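Long-range contacts in 4-alpha-glucanotransferase (Aquifex aeolicus, PDB 1TZ7), which belongs to the amylomaltase (disproportionating enzyme) family of glucanotransferases and is built round an eight-stranded parallel beta/alpha barrel: residues Trp209-Arg213 with Lys298-Phe302; Leu50-Lys54 with Glu218-Ser222; Phe144-His148 with Gln202-Phe206; Leu64-Pro68 with Pro77-Asn81. All blocks are in the same frame, centred on the assembly; numbering follows the deposited sequence.

Contact 1: Trp209-Arg213 with Lys298-Phe302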
loop_
_atom_site.group_PDB
_atom_site.type_symbol
_atom_site.label_atom_id
_atom_site.label_comp_id
_atom_site.label_asym_id
_atom_site.label_seq_id
_atom_site.Cartn_x
_atom_site.Cartn_y
_atom_site.Cartn_z
ATOM N N TRP A 209 -6.653 -8.975 11.028
ATOM C CA TRP A 209 -5.275 -8.737 10.639
ATOM C C TRP A 209 -4.299 -9.147 11.746
ATOM O O TRP A 209 -3.224 -9.660 11.469
ATOM C CB TRP A 209 -5.037 -7.280 10.267
ATOM C CG TRP A 209 -3.648 -7.066 9.814
ATOM C CD1 TRP A 209 -2.594 -6.628 10.569
ATOM C CD2 TRP A 209 -3.123 -7.327 8.511
ATOM N NE1 TRP A 209 -1.455 -6.585 9.807
ATOM C CE2 TRP A 209 -1.751 -7.006 8.538
ATOM C CE3 TRP A 209 -3.679 -7.789 7.308
ATOM C CZ2 TRP A 209 -0.930 -7.136 7.418
ATOM C CZ3 TRP A 209 -2.860 -7.918 6.200
ATOM C CH2 TRP A 209 -1.506 -7.592 6.260
ATOM N N GLU A 210 -4.686 -8.904 12.994
ATOM C CA GLU A 210 -3.874 -9.285 14.146
ATOM C C GLU A 210 -3.639 -10.793 14.148
ATOM O O GLU A 210 -2.529 -11.255 14.393
ATOM C CB GLU A 210 -4.569 -8.856 15.448
ATOM C CG GLU A 210 -3.843 -9.270 16.722
ATOM C CD GLU A 210 -4.563 -8.808 17.981
ATOM O OE1 GLU A 210 -5.642 -9.357 18.287
ATOM O OE2 GLU A 210 -4.050 -7.898 18.660
ATOM N N LYS A 211 -4.695 -11.550 13.860
ATOM C CA LYS A 211 -4.620 -13.008 13.811
ATOM C C LYS A 211 -3.732 -13.478 12.655
ATOM O O LYS A 211 -2.941 -14.400 12.808
ATOM C CB LYS A 211 -6.030 -13.602 13.658
ATOM C CG LYS A 211 -6.178 -15.009 14.205
ATOM C CD LYS A 211 -7.596 -15.556 13.979
ATOM C CE LYS A 211 -8.570 -15.082 15.062
ATOM N NZ LYS A 211 -9.313 -13.857 14.653
ATOM N N LEU A 212 -3.873 -12.837 11.505
ATOM C CA LEU A 212 -3.096 -13.201 10.332
ATOM C C LEU A 212 -1.623 -12.847 10.542
ATOM O O LEU A 212 -0.731 -13.593 10.141
ATOM C CB LEU A 212 -3.631 -12.482 9.097
ATOM C CG LEU A 212 -2.954 -12.841 7.770
ATOM C CD1 LEU A 212 -3.252 -14.278 7.377
ATOM C CD2 LEU A 212 -3.397 -11.885 6.672
ATOM N N ARG A 213 -1.384 -11.708 11.173
ATOM C CA ARG A 213 -0.030 -11.239 11.422
ATOM C C ARG A 213 0.721 -12.169 12.390
ATOM O O ARG A 213 1.906 -12.440 12.208
ATOM C CB ARG A 213 -0.054 -9.826 11.990
ATOM C CG ARG A 213 1.270 -9.391 12.508
ATOM C CD ARG A 213 1.350 -7.961 12.929
ATOM N NE ARG A 213 2.664 -7.689 13.476
ATOM C CZ ARG A 213 3.761 -7.547 12.751
ATOM N NH1 ARG A 213 4.919 -7.329 13.348
ATOM N NH2 ARG A 213 3.706 -7.614 11.418
ATOM N N LYS A 298 1.911 -1.490 14.141
ATOM C CA LYS A 298 0.946 -2.469 14.691
ATOM C C LYS A 298 0.616 -3.539 13.650
ATOM O O LYS A 298 0.299 -4.685 13.994
ATOM C CB LYS A 298 -0.353 -1.775 15.121
ATOM C CG LYS A 298 -0.211 -0.828 16.293
ATOM C CD LYS A 298 -1.565 -0.156 16.618
ATOM C CE LYS A 298 -1.498 0.683 17.898
ATOM N NZ LYS A 298 -1.692 -0.144 19.118
ATOM N N LEU A 299 0.686 -3.151 12.378
ATOM C CA LEU A 299 0.288 -4.015 11.277
ATOM C C LEU A 299 1.491 -4.677 10.614
ATOM O O LEU A 299 1.449 -5.861 10.283
ATOM C CB LEU A 299 -0.489 -3.208 10.234
ATOM C CG LEU A 299 -1.611 -2.324 10.785
ATOM C CD1 LEU A 299 -2.237 -1.494 9.671
ATOM C CD2 LEU A 299 -2.671 -3.176 11.484
ATOM N N PHE A 300 2.562 -3.903 10.417
ATOM C CA PHE A 300 3.652 -4.298 9.525
ATOM C C PHE A 300 4.995 -4.294 10.242
ATOM O O PHE A 300 5.161 -3.644 11.270
ATOM C CB PHE A 300 3.725 -3.359 8.327
ATOM C CG PHE A 300 2.398 -3.080 7.694
ATOM C CD1 PHE A 300 1.891 -1.791 7.654
ATOM C CD2 PHE A 300 1.654 -4.107 7.131
ATOM C CE1 PHE A 300 0.665 -1.532 7.065
ATOM C CE2 PHE A 300 0.430 -3.851 6.545
ATOM C CZ PHE A 300 -0.065 -2.563 6.512
ATOM N N ASP A 301 5.951 -5.024 9.680
ATOM C CA ASP A 301 7.323 -5.008 10.163
ATOM C C ASP A 301 8.140 -3.943 9.449
ATOM O O ASP A 301 8.956 -3.252 10.067
ATOM C CB ASP A 301 7.951 -6.372 9.961
ATOM C CG ASP A 301 7.208 -7.451 10.680
ATOM O OD1 ASP A 301 6.348 -8.106 10.047
ATOM O OD2 ASP A 301 7.393 -7.706 11.889
ATOM N N PHE A 302 7.918 -3.809 8.148
ATOM C CA PHE A 302 8.576 -2.776 7.368
ATOM C C PHE A 302 7.566 -1.834 6.719
ATOM O O PHE A 302 6.462 -2.242 6.337
ATOM C CB PHE A 302 9.473 -3.410 6.301
ATOM C CG PHE A 302 10.642 -4.193 6.873
ATOM C CD1 PHE A 302 11.823 -3.550 7.218
ATOM C CD2 PHE A 302 10.550 -5.562 7.064
ATOM C CE1 PHE A 302 12.900 -4.264 7.746
ATOM C CE2 PHE A 302 11.621 -6.282 7.592
ATOM C CZ PHE A 302 12.798 -5.625 7.931
#

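Contact 2: Leu50-Lys54 with Glu218-Ser222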
loop_
_atom_site.group_PDB
_atom_site.type_symbol
_atom_site.label_atom_id
_atom_site.label_comp_id
_atom_site.label_asym_id
_atom_site.label_seq_id
_atom_site.Cartn_x
_atom_site.Cartn_y
_atom_site.Cartn_z
ATOM N N LEU A 50 0.311 -17.764 3.244
ATOM C CA LEU A 50 1.388 -17.753 4.235
ATOM C C LEU A 50 2.028 -19.141 4.380
ATOM O O LEU A 50 3.239 -19.251 4.520
ATOM C CB LEU A 50 0.866 -17.266 5.593
ATOM C CG LEU A 50 0.502 -15.774 5.681
ATOM C CD1 LEU A 50 -0.009 -15.436 7.073
ATOM C CD2 LEU A 50 1.694 -14.889 5.321
ATOM N N ASP A 51 1.200 -20.195 4.336
ATOM C CA ASP A 51 1.702 -21.584 4.376
ATOM C C ASP A 51 2.602 -21.860 3.190
ATOM O O ASP A 51 3.591 -22.552 3.311
ATOM C CB ASP A 51 0.538 -22.588 4.357
ATOM C CG ASP A 51 -0.196 -22.662 5.673
ATOM O OD1 ASP A 51 0.325 -22.156 6.687
ATOM O OD2 ASP A 51 -1.307 -23.219 5.790
ATOM N N PHE A 52 2.231 -21.315 2.034
ATOM C CA PHE A 52 3.016 -21.464 0.812
ATOM C C PHE A 52 4.369 -20.712 0.922
ATOM O O PHE A 52 5.415 -21.249 0.554
ATOM C CB PHE A 52 2.202 -20.955 -0.390
ATOM C CG PHE A 52 2.994 -20.834 -1.665
ATOM C CD1 PHE A 52 3.404 -19.588 -2.126
ATOM C CD2 PHE A 52 3.309 -21.958 -2.412
ATOM C CE1 PHE A 52 4.124 -19.470 -3.302
ATOM C CE2 PHE A 52 4.031 -21.843 -3.593
ATOM C CZ PHE A 52 4.440 -20.595 -4.034
ATOM N N LEU A 53 4.328 -19.480 1.433
ATOM C CA LEU A 53 5.556 -18.719 1.756
ATOM C C LEU A 53 6.494 -19.580 2.597
ATOM O O LEU A 53 7.648 -19.784 2.249
ATOM C CB LEU A 53 5.214 -17.443 2.551
ATOM C CG LEU A 53 4.790 -16.160 1.812
ATOM C CD1 LEU A 53 5.970 -15.453 1.205
ATOM C CD2 LEU A 53 3.810 -16.449 0.794
ATOM N N LYS A 54 5.975 -20.071 3.715
ATOM C CA LYS A 54 6.768 -20.832 4.676
ATOM C C LYS A 54 7.367 -22.085 4.038
ATOM O O LYS A 54 8.557 -22.360 4.193
ATOM C CB LYS A 54 5.900 -21.219 5.881
ATOM C CG LYS A 54 6.651 -21.979 6.994
ATOM C CD LYS A 54 7.886 -21.218 7.463
ATOM C CE LYS A 54 8.411 -21.765 8.776
ATOM N NZ LYS A 54 8.928 -23.146 8.626
ATOM N N GLU A 218 4.988 -16.068 13.532
ATOM C CA GLU A 218 5.399 -17.331 14.150
ATOM C C GLU A 218 6.113 -18.233 13.145
ATOM O O GLU A 218 6.822 -19.167 13.530
ATOM C CB GLU A 218 4.187 -18.062 14.731
ATOM C CG GLU A 218 3.674 -17.462 16.026
ATOM C CD GLU A 218 2.573 -18.293 16.665
ATOM O OE1 GLU A 218 1.837 -18.987 15.924
ATOM O OE2 GLU A 218 2.443 -18.250 17.905
ATOM N N ARG A 219 5.917 -17.949 11.857
ATOM C CA ARG A 219 6.581 -18.688 10.786
ATOM C C ARG A 219 7.737 -17.867 10.155
ATOM O O ARG A 219 8.248 -18.212 9.098
ATOM C CB ARG A 219 5.553 -19.093 9.715
ATOM C CG ARG A 219 4.624 -20.212 10.179
ATOM C CD ARG A 219 3.297 -20.292 9.444
ATOM N NE ARG A 219 2.451 -21.344 10.011
ATOM C CZ ARG A 219 1.746 -21.223 11.142
ATOM N NH1 ARG A 219 1.015 -22.241 11.578
ATOM N NH2 ARG A 219 1.765 -20.084 11.831
ATOM N N GLY A 220 8.135 -16.792 10.829
ATOM C CA GLY A 220 9.329 -16.046 10.460
ATOM C C GLY A 220 9.120 -15.131 9.261
ATOM O O GLY A 220 10.087 -14.667 8.642
ATOM N N ILE A 221 7.860 -14.869 8.934
ATOM C CA ILE A 221 7.524 -14.019 7.805
ATOM C C ILE A 221 7.297 -12.592 8.285
ATOM O O ILE A 221 6.439 -12.344 9.147
ATOM C CB ILE A 221 6.267 -14.551 7.083
ATOM C CG1 ILE A 221 6.554 -15.927 6.466
ATOM C CG2 ILE A 221 5.819 -13.574 5.988
ATOM C CD1 ILE A 221 5.314 -16.720 6.156
ATOM N N SER A 222 8.074 -11.653 7.732
ATOM C CA SER A 222 7.893 -10.235 8.007
ATOM C C SER A 222 7.040 -9.611 6.913
ATOM O O SER A 222 7.201 -9.926 5.732
ATOM C CB SER A 222 9.253 -9.519 8.072
ATOM O OG SER A 222 10.037 -9.988 9.143
#

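Contact 3: Phe144-His148 with Gln202-Phe206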
loop_
_atom_site.group_PDB
_atom_site.type_symbol
_atom_site.label_atom_id
_atom_site.label_comp_id
_atom_site.label_asym_id
_atom_site.label_seq_id
_atom_site.Cartn_x
_atom_site.Cartn_y
_atom_site.Cartn_z
ATOM N N PHE A 144 -10.985 -1.605 22.321
ATOM C CA PHE A 144 -10.439 -1.351 20.993
ATOM C C PHE A 144 -10.348 0.150 20.730
ATOM O O PHE A 144 -9.350 0.635 20.211
ATOM C CB PHE A 144 -11.315 -2.022 19.928
ATOM C CG PHE A 144 -10.773 -1.903 18.534
ATOM C CD1 PHE A 144 -9.693 -2.676 18.124
ATOM C CD2 PHE A 144 -11.348 -1.020 17.625
ATOM C CE1 PHE A 144 -9.195 -2.568 16.834
ATOM C CE2 PHE A 144 -10.850 -0.911 16.333
ATOM C CZ PHE A 144 -9.775 -1.683 15.941
ATOM N N LEU A 145 -11.395 0.876 21.106
ATOM C CA LEU A 145 -11.456 2.324 20.889
ATOM C C LEU A 145 -10.349 3.051 21.648
ATOM O O LEU A 145 -9.772 4.013 21.144
ATOM C CB LEU A 145 -12.821 2.875 21.324
ATOM C CG LEU A 145 -13.805 3.191 20.198
ATOM C CD1 LEU A 145 -15.198 3.416 20.764
ATOM C CD2 LEU A 145 -13.346 4.405 19.401
ATOM N N LYS A 146 -10.066 2.588 22.865
ATOM C CA LYS A 146 -9.012 3.180 23.685
ATOM C C LYS A 146 -7.650 2.977 23.032
ATOM O O LYS A 146 -6.860 3.906 22.937
ATOM C CB LYS A 146 -9.016 2.563 25.093
ATOM C CG LYS A 146 -10.230 2.946 25.936
ATOM C CD LYS A 146 -10.082 4.344 26.549
ATOM C CE LYS A 146 -10.347 4.330 28.054
ATOM N NZ LYS A 146 -11.724 3.860 28.377
ATOM N N GLU A 147 -7.389 1.752 22.577
ATOM C CA GLU A 147 -6.126 1.428 21.901
ATOM C C GLU A 147 -5.889 2.339 20.693
ATOM O O GLU A 147 -4.763 2.773 20.450
ATOM C CB GLU A 147 -6.114 -0.047 21.458
ATOM C CG GLU A 147 -4.734 -0.561 21.036
ATOM C CD GLU A 147 -4.784 -1.947 20.400
ATOM O OE1 GLU A 147 -5.823 -2.631 20.533
ATOM O OE2 GLU A 147 -3.783 -2.348 19.769
ATOM N N HIS A 148 -6.962 2.633 19.947
ATOM C CA HIS A 148 -6.855 3.386 18.681
ATOM C C HIS A 148 -7.476 4.774 18.800
ATOM O O HIS A 148 -7.916 5.343 17.816
ATOM C CB HIS A 148 -7.524 2.597 17.539
ATOM C CG HIS A 148 -6.976 1.222 17.380
ATOM N ND1 HIS A 148 -5.761 0.971 16.783
ATOM C CD2 HIS A 148 -7.453 0.021 17.780
ATOM C CE1 HIS A 148 -5.522 -0.328 16.812
ATOM N NE2 HIS A 148 -6.533 -0.925 17.408
ATOM N N GLN A 202 -14.095 -1.468 11.915
ATOM C CA GLN A 202 -12.651 -1.376 12.107
ATOM C C GLN A 202 -12.154 -2.439 13.088
ATOM O O GLN A 202 -11.092 -3.015 12.899
ATOM C CB GLN A 202 -12.271 0.016 12.607
ATOM C CG GLN A 202 -12.427 1.104 11.563
ATOM C CD GLN A 202 -11.708 0.775 10.281
ATOM O OE1 GLN A 202 -10.501 0.587 10.281
ATOM N NE2 GLN A 202 -12.449 0.694 9.186
ATOM N N PHE A 203 -12.934 -2.685 14.131
ATOM C CA PHE A 203 -12.643 -3.750 15.093
ATOM C C PHE A 203 -12.493 -5.098 14.373
ATOM O O PHE A 203 -11.493 -5.800 14.544
ATOM C CB PHE A 203 -13.765 -3.825 16.135
ATOM C CG PHE A 203 -13.662 -5.006 17.070
ATOM C CD1 PHE A 203 -14.517 -6.097 16.932
ATOM C CD2 PHE A 203 -12.729 -5.020 18.097
ATOM C CE1 PHE A 203 -14.432 -7.184 17.801
ATOM C CE2 PHE A 203 -12.643 -6.111 18.968
ATOM C CZ PHE A 203 -13.494 -7.187 18.814
ATOM N N VAL A 204 -13.485 -5.443 13.560
ATOM C CA VAL A 204 -13.477 -6.708 12.836
ATOM C C VAL A 204 -12.244 -6.816 11.945
ATOM O O VAL A 204 -11.621 -7.870 11.870
ATOM C CB VAL A 204 -14.750 -6.878 11.965
ATOM C CG1 VAL A 204 -14.623 -8.105 11.054
ATOM C CG2 VAL A 204 -15.988 -6.996 12.848
ATOM N N PHE A 205 -11.895 -5.720 11.271
ATOM C CA PHE A 205 -10.768 -5.728 10.342
ATOM C C PHE A 205 -9.452 -5.955 11.077
ATOM O O PHE A 205 -8.649 -6.795 10.680
ATOM C CB PHE A 205 -10.690 -4.414 9.557
ATOM C CG PHE A 205 -9.478 -4.319 8.665
ATOM C CD1 PHE A 205 -9.559 -4.665 7.320
ATOM C CD2 PHE A 205 -8.251 -3.903 9.176
ATOM C CE1 PHE A 205 -8.443 -4.590 6.499
ATOM C CE2 PHE A 205 -7.136 -3.827 8.360
ATOM C CZ PHE A 205 -7.233 -4.171 7.017
ATOM N N PHE A 206 -9.238 -5.191 12.144
ATOM C CA PHE A 206 -7.954 -5.160 12.821
ATOM C C PHE A 206 -7.721 -6.441 13.626
ATOM O O PHE A 206 -6.586 -6.871 13.800
ATOM C CB PHE A 206 -7.860 -3.928 13.735
ATOM C CG PHE A 206 -7.325 -2.696 13.041
ATOM C CD1 PHE A 206 -8.165 -1.892 12.269
ATOM C CD2 PHE A 206 -5.988 -2.344 13.154
ATOM C CE1 PHE A 206 -7.673 -0.760 11.627
ATOM C CE2 PHE A 206 -5.495 -1.212 12.514
ATOM C CZ PHE A 206 -6.341 -0.423 11.749
#

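Contact 4: Leu64-Pro68 with Pro77-Asn81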
loop_
_atom_site.group_PDB
_atom_site.type_symbol
_atom_site.label_atom_id
_atom_site.label_comp_id
_atom_site.label_asym_id
_atom_site.label_seq_id
_atom_site.Cartn_x
_atom_site.Cartn_y
_atom_site.Cartn_z
ATOM N N LEU A 64 0.048 -3.926 -0.579
ATOM C CA LEU A 64 -0.212 -2.507 -0.814
ATOM C C LEU A 64 -0.949 -1.934 0.411
ATOM O O LEU A 64 -1.283 -2.680 1.336
ATOM C CB LEU A 64 -1.039 -2.319 -2.095
ATOM C CG LEU A 64 -0.602 -3.177 -3.300
ATOM C CD1 LEU A 64 -1.568 -3.025 -4.449
ATOM C CD2 LEU A 64 0.815 -2.815 -3.735
ATOM N N PRO A 65 -1.190 -0.623 0.431
ATOM C CA PRO A 65 -1.892 -0.000 1.558
ATOM C C PRO A 65 -3.238 -0.662 1.834
ATOM O O PRO A 65 -3.940 -1.050 0.904
ATOM C CB PRO A 65 -2.077 1.453 1.098
ATOM C CG PRO A 65 -0.990 1.675 0.113
ATOM C CD PRO A 65 -0.821 0.365 -0.599
ATOM N N LEU A 66 -3.583 -0.783 3.105
ATOM C CA LEU A 66 -4.791 -1.495 3.520
ATOM C C LEU A 66 -5.919 -0.503 3.787
ATOM O O LEU A 66 -6.955 -0.864 4.331
ATOM C CB LEU A 66 -4.503 -2.319 4.792
ATOM C CG LEU A 66 -4.083 -3.789 4.620
ATOM C CD1 LEU A 66 -3.203 -3.992 3.410
ATOM C CD2 LEU A 66 -3.378 -4.282 5.886
ATOM N N ASN A 67 -5.709 0.752 3.394
ATOM C CA ASN A 67 -6.672 1.816 3.675
ATOM C C ASN A 67 -7.957 1.645 2.841
ATOM O O ASN A 67 -7.928 1.050 1.765
ATOM C CB ASN A 67 -6.047 3.184 3.391
ATOM C CG ASN A 67 -4.791 3.442 4.210
ATOM O OD1 ASN A 67 -3.863 4.088 3.740
ATOM N ND2 ASN A 67 -4.764 2.934 5.457
ATOM N N PRO A 68 -9.076 2.166 3.345
ATOM C CA PRO A 68 -10.369 2.028 2.656
ATOM C C PRO A 68 -10.344 2.617 1.247
ATOM O O PRO A 68 -9.814 3.708 1.040
ATOM C CB PRO A 68 -11.346 2.809 3.556
ATOM C CG PRO A 68 -10.490 3.592 4.507
ATOM C CD PRO A 68 -9.195 2.915 4.608
ATOM N N PRO A 77 -5.658 1.939 -3.594
ATOM C CA PRO A 77 -5.206 1.905 -2.201
ATOM C C PRO A 77 -4.497 3.189 -1.764
ATOM O O PRO A 77 -4.327 3.415 -0.565
ATOM C CB PRO A 77 -4.216 0.726 -2.184
ATOM C CG PRO A 77 -4.530 -0.064 -3.390
ATOM C CD PRO A 77 -5.005 0.900 -4.406
ATOM N N TYR A 78 -4.082 4.009 -2.730
ATOM C CA TYR A 78 -3.259 5.184 -2.446
ATOM C C TYR A 78 -4.085 6.471 -2.432
ATOM O O TYR A 78 -3.537 7.559 -2.288
ATOM C CB TYR A 78 -2.131 5.304 -3.477
ATOM C CG TYR A 78 -1.178 4.132 -3.473
ATOM C CD1 TYR A 78 -0.045 4.132 -2.663
ATOM C CD2 TYR A 78 -1.410 3.020 -4.274
ATOM C CE1 TYR A 78 0.836 3.050 -2.653
ATOM C CE2 TYR A 78 -0.536 1.933 -4.272
ATOM C CZ TYR A 78 0.581 1.956 -3.462
ATOM O OH TYR A 78 1.444 0.889 -3.461
ATOM N N SER A 79 -5.404 6.335 -2.579
ATOM C CA SER A 79 -6.313 7.484 -2.497
ATOM C C SER A 79 -7.523 7.150 -1.622
ATOM O O SER A 79 -8.591 6.779 -2.124
ATOM C CB SER A 79 -6.767 7.906 -3.894
ATOM O OG SER A 79 -7.335 9.199 -3.871
ATOM N N SER A 80 -7.344 7.291 -0.312
ATOM C CA SER A 80 -8.292 6.780 0.670
ATOM C C SER A 80 -8.807 7.917 1.542
ATOM O O SER A 80 -8.152 8.945 1.683
ATOM C CB SER A 80 -7.606 5.723 1.555
ATOM O OG SER A 80 -8.489 5.226 2.543
ATOM N N ASN A 81 -9.978 7.724 2.136
ATOM C CA ASN A 81 -10.493 8.682 3.106
ATOM C C ASN A 81 -9.883 8.505 4.522
ATOM O O ASN A 81 -10.323 9.139 5.468
ATOM C CB ASN A 81 -12.041 8.635 3.166
ATOM C CG ASN A 81 -12.589 7.241 3.502
ATOM O OD1 ASN A 81 -11.914 6.425 4.122
ATOM N ND2 ASN A 81 -13.830 6.979 3.087
HETATM O O HOH W 1 -4.007 5.254 1.280
#

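Contact 1: Trp209-Arg213 with Lys298-Phe302
Trp209 and Arg213, one turn apart on helix 192-218, clasp the segment 298-302 that leads from helix 287-297 into strand 302-305 of the parallel barrel. The contact thus joins helix 192-218, which runs into strand 222-227, to the start of the adjacent strand 302-305. Trp209 has CG anti to the backbone N (chi1 -177°), which carries the indole across to Leu299. Its NE1 donates to Leu299 O at 3.0 Å, nearly straight at 165°, with the oxygen at the ring edge and in the indole plane. Beside that bond the ring is packed by carbon: CD1 meets Leu299 CD2 at 3.6 Å, and CZ2 touches Phe300 CE2 at 3.7 Å. The Phe300 ring is set steeply to the indole, its CE2 against CZ2. Arg213 takes another path. Its chain, extended from CG to NE, runs over the backbone, with CD 3.4 Å from Leu299 O, and the backbone N of Phe300 lies over one face of the guanidinium. The end of the chain grips Asp301 in a two-nitrogen salt bridge, NH1 to OD2 at 2.9 Å and NH2 to OD1 at 3.0 Å. Both carboxylate oxygens are met from above the carboxylate plane, the two planar groups being turned 41° apart. Asp301 OD1 also accepts from Ile223 N on strand 222-227. A carboxylate held by two arginine nitrogens and a backbone N-H has little freedom to rotate and is probably stabilised in its charged form.

Contact 2: Leu50-Lys54 with Glu218-Ser222
Ile221 presses the tip of its side chain, CD1, against helix 44-56, from the residue that follows the C-prime glycine of the Schellman motif ending helix 192-218. CD1 lies 3.7 Å from both Leu53 CB and Leu50 O, while Leu50 CD2 approaches CD1 at 4.1 Å from the same turn. The methyl therefore sits over the backbone of one helical turn, where Leu50 O is already engaged by Lys54 N. Ile221 has CG1 anti to its carbonyl carbon (chi1 -65°), which directs this longer branch at the helix.

Nearer the surface Lys54 and Arg219 cross at about a right angle, aliphatic part on aliphatic part: Lys54 CD is 3.9 Å from Arg219 CB and 3.4 Å from Arg219 O. Asp51 OD1 and Arg219 NE are 4.0 Å apart, with the oxygen well out of the guanidinium plane, so they attract as charges only.

Tyr215 positions both of these polar ends, its OH bonding to Asp51 OD1 and its backbone O to Arg219 NH2; its ring also makes a cation-pi contact with Arg219. Further out, Ser222 starts strand 222-227 and makes backbone hydrogen bonds with Ser59 and Trp61, next to and on strand 60-62, the barrel strand that follows helix 44-56. At the turn itself Gly220 has a positive phi of 78°, and the closing bonds run from Ile221 N to Ala216 O and from Gly220 N to Arg217 O.

Contact 3: Phe144-His148 with Gln202-Phe206
The ring of Phe144 is covered on one face by Phe203 and on the opposite face by His148 of its own segment, while Phe206 lies at its edge. Over the first face comes Phe203 CA, 3.7 Å from the Phe144 ring centroid and 19° off the normal, a CH-pi contact made by the helix backbone itself. The Phe203 ring turns its own edge to the same face, near the root of the side chain: its CD2 is 3.7 Å from Phe144 CG, and planes at 85° make this a T-shaped pair. On the other face His148 CD2 stands about 3.2 Å above the Phe144 plane, displaced toward the rim.

At the edge, Phe144 CE1 meets Phe206 CB at 3.6 Å, and the ring goes on to point its edge at the face of Phe206 in an offset edge-to-face pair with planes at 60°. These four residues form an aromatic cluster between helix 138-147 and helix 192-218. His148, the first residue to leave helical backbone angles after 138-147, adds an oblique contact with Phe206, ring centroids 5.2 Å apart.

Phe144 has CG anti to the backbone N, and from there the ring reaches the neighbouring helix backbone: CE2 is 3.5 Å from Phe203 N and CZ 3.6 Å from Gln202 O. That carbonyl already accepts the helical bond from Phe206 N. The Gln202 side chain bends away from Phe144, and its OE1 accepts from Gly86 N.

Contact 4: Leu64-Pro68 with Pro77-Asn81
Pro65 packs on both Tyr78 and Pro77, joining two limbs of one loop by apolar contact. Pro65 CG lies over a face of the Tyr78 ring, 3.9 Å from its centroid and 23° off the normal, a CH-pi contact, and CD sits 3.6 Å from Tyr78 CZ. Tyr78 has CG anti to its carbonyl carbon (chi1 -62°), which folds the ring back toward Pro65 although its CB starts off away from it. The same Pro65 CD also meets Pro77 CB at 3.8 Å.

The polar contacts are fewer. Ser80 OG is hydrogen-bonded to Pro68 O, but the modelled 2.5 Å is doubtfully short; Ser82 O is a second partner of the same hydroxyl. One water bridges the limbs, donating to Asn67 OD1 at 2.7 Å and to Pro77 O at 2.6 Å. Asn67 ND2 is bonded in turn to Ala85 O, so both ends of the amide are engaged.

The two limbs belong to the long connection that follows barrel strand 60-62. Tyr78 OH bonds to Asp226 on strand 222-227, Leu66 packs toward Phe205 of helix 192-218, and Pro68 rests on Tyr155 of helix 149-165.

Overall arrangement
Contacts 1 and 3 both use helix 192-218; contact 2 follows its C-terminal end, and contact 4 packs on it through Leu66. Contacts 1 and 2, centres about 12 Å apart, interlock along the chain and meet where strands 222-227 and 302-305 begin. Contacts 1 and 3, centres about 13 Å apart, are joined by the salt bridge of Lys298 with Glu147 and by Leu299 packing on Phe206. Contact 4 lies about 16 Å from contact 1 and 17 Å from contact 3, centre to centre. Contacts 4 and 3, in that order, lie within the loop closed by contact 2, and both close before contact 1 opens. The long helix thus links the barrel's strand entries to helix 138-147.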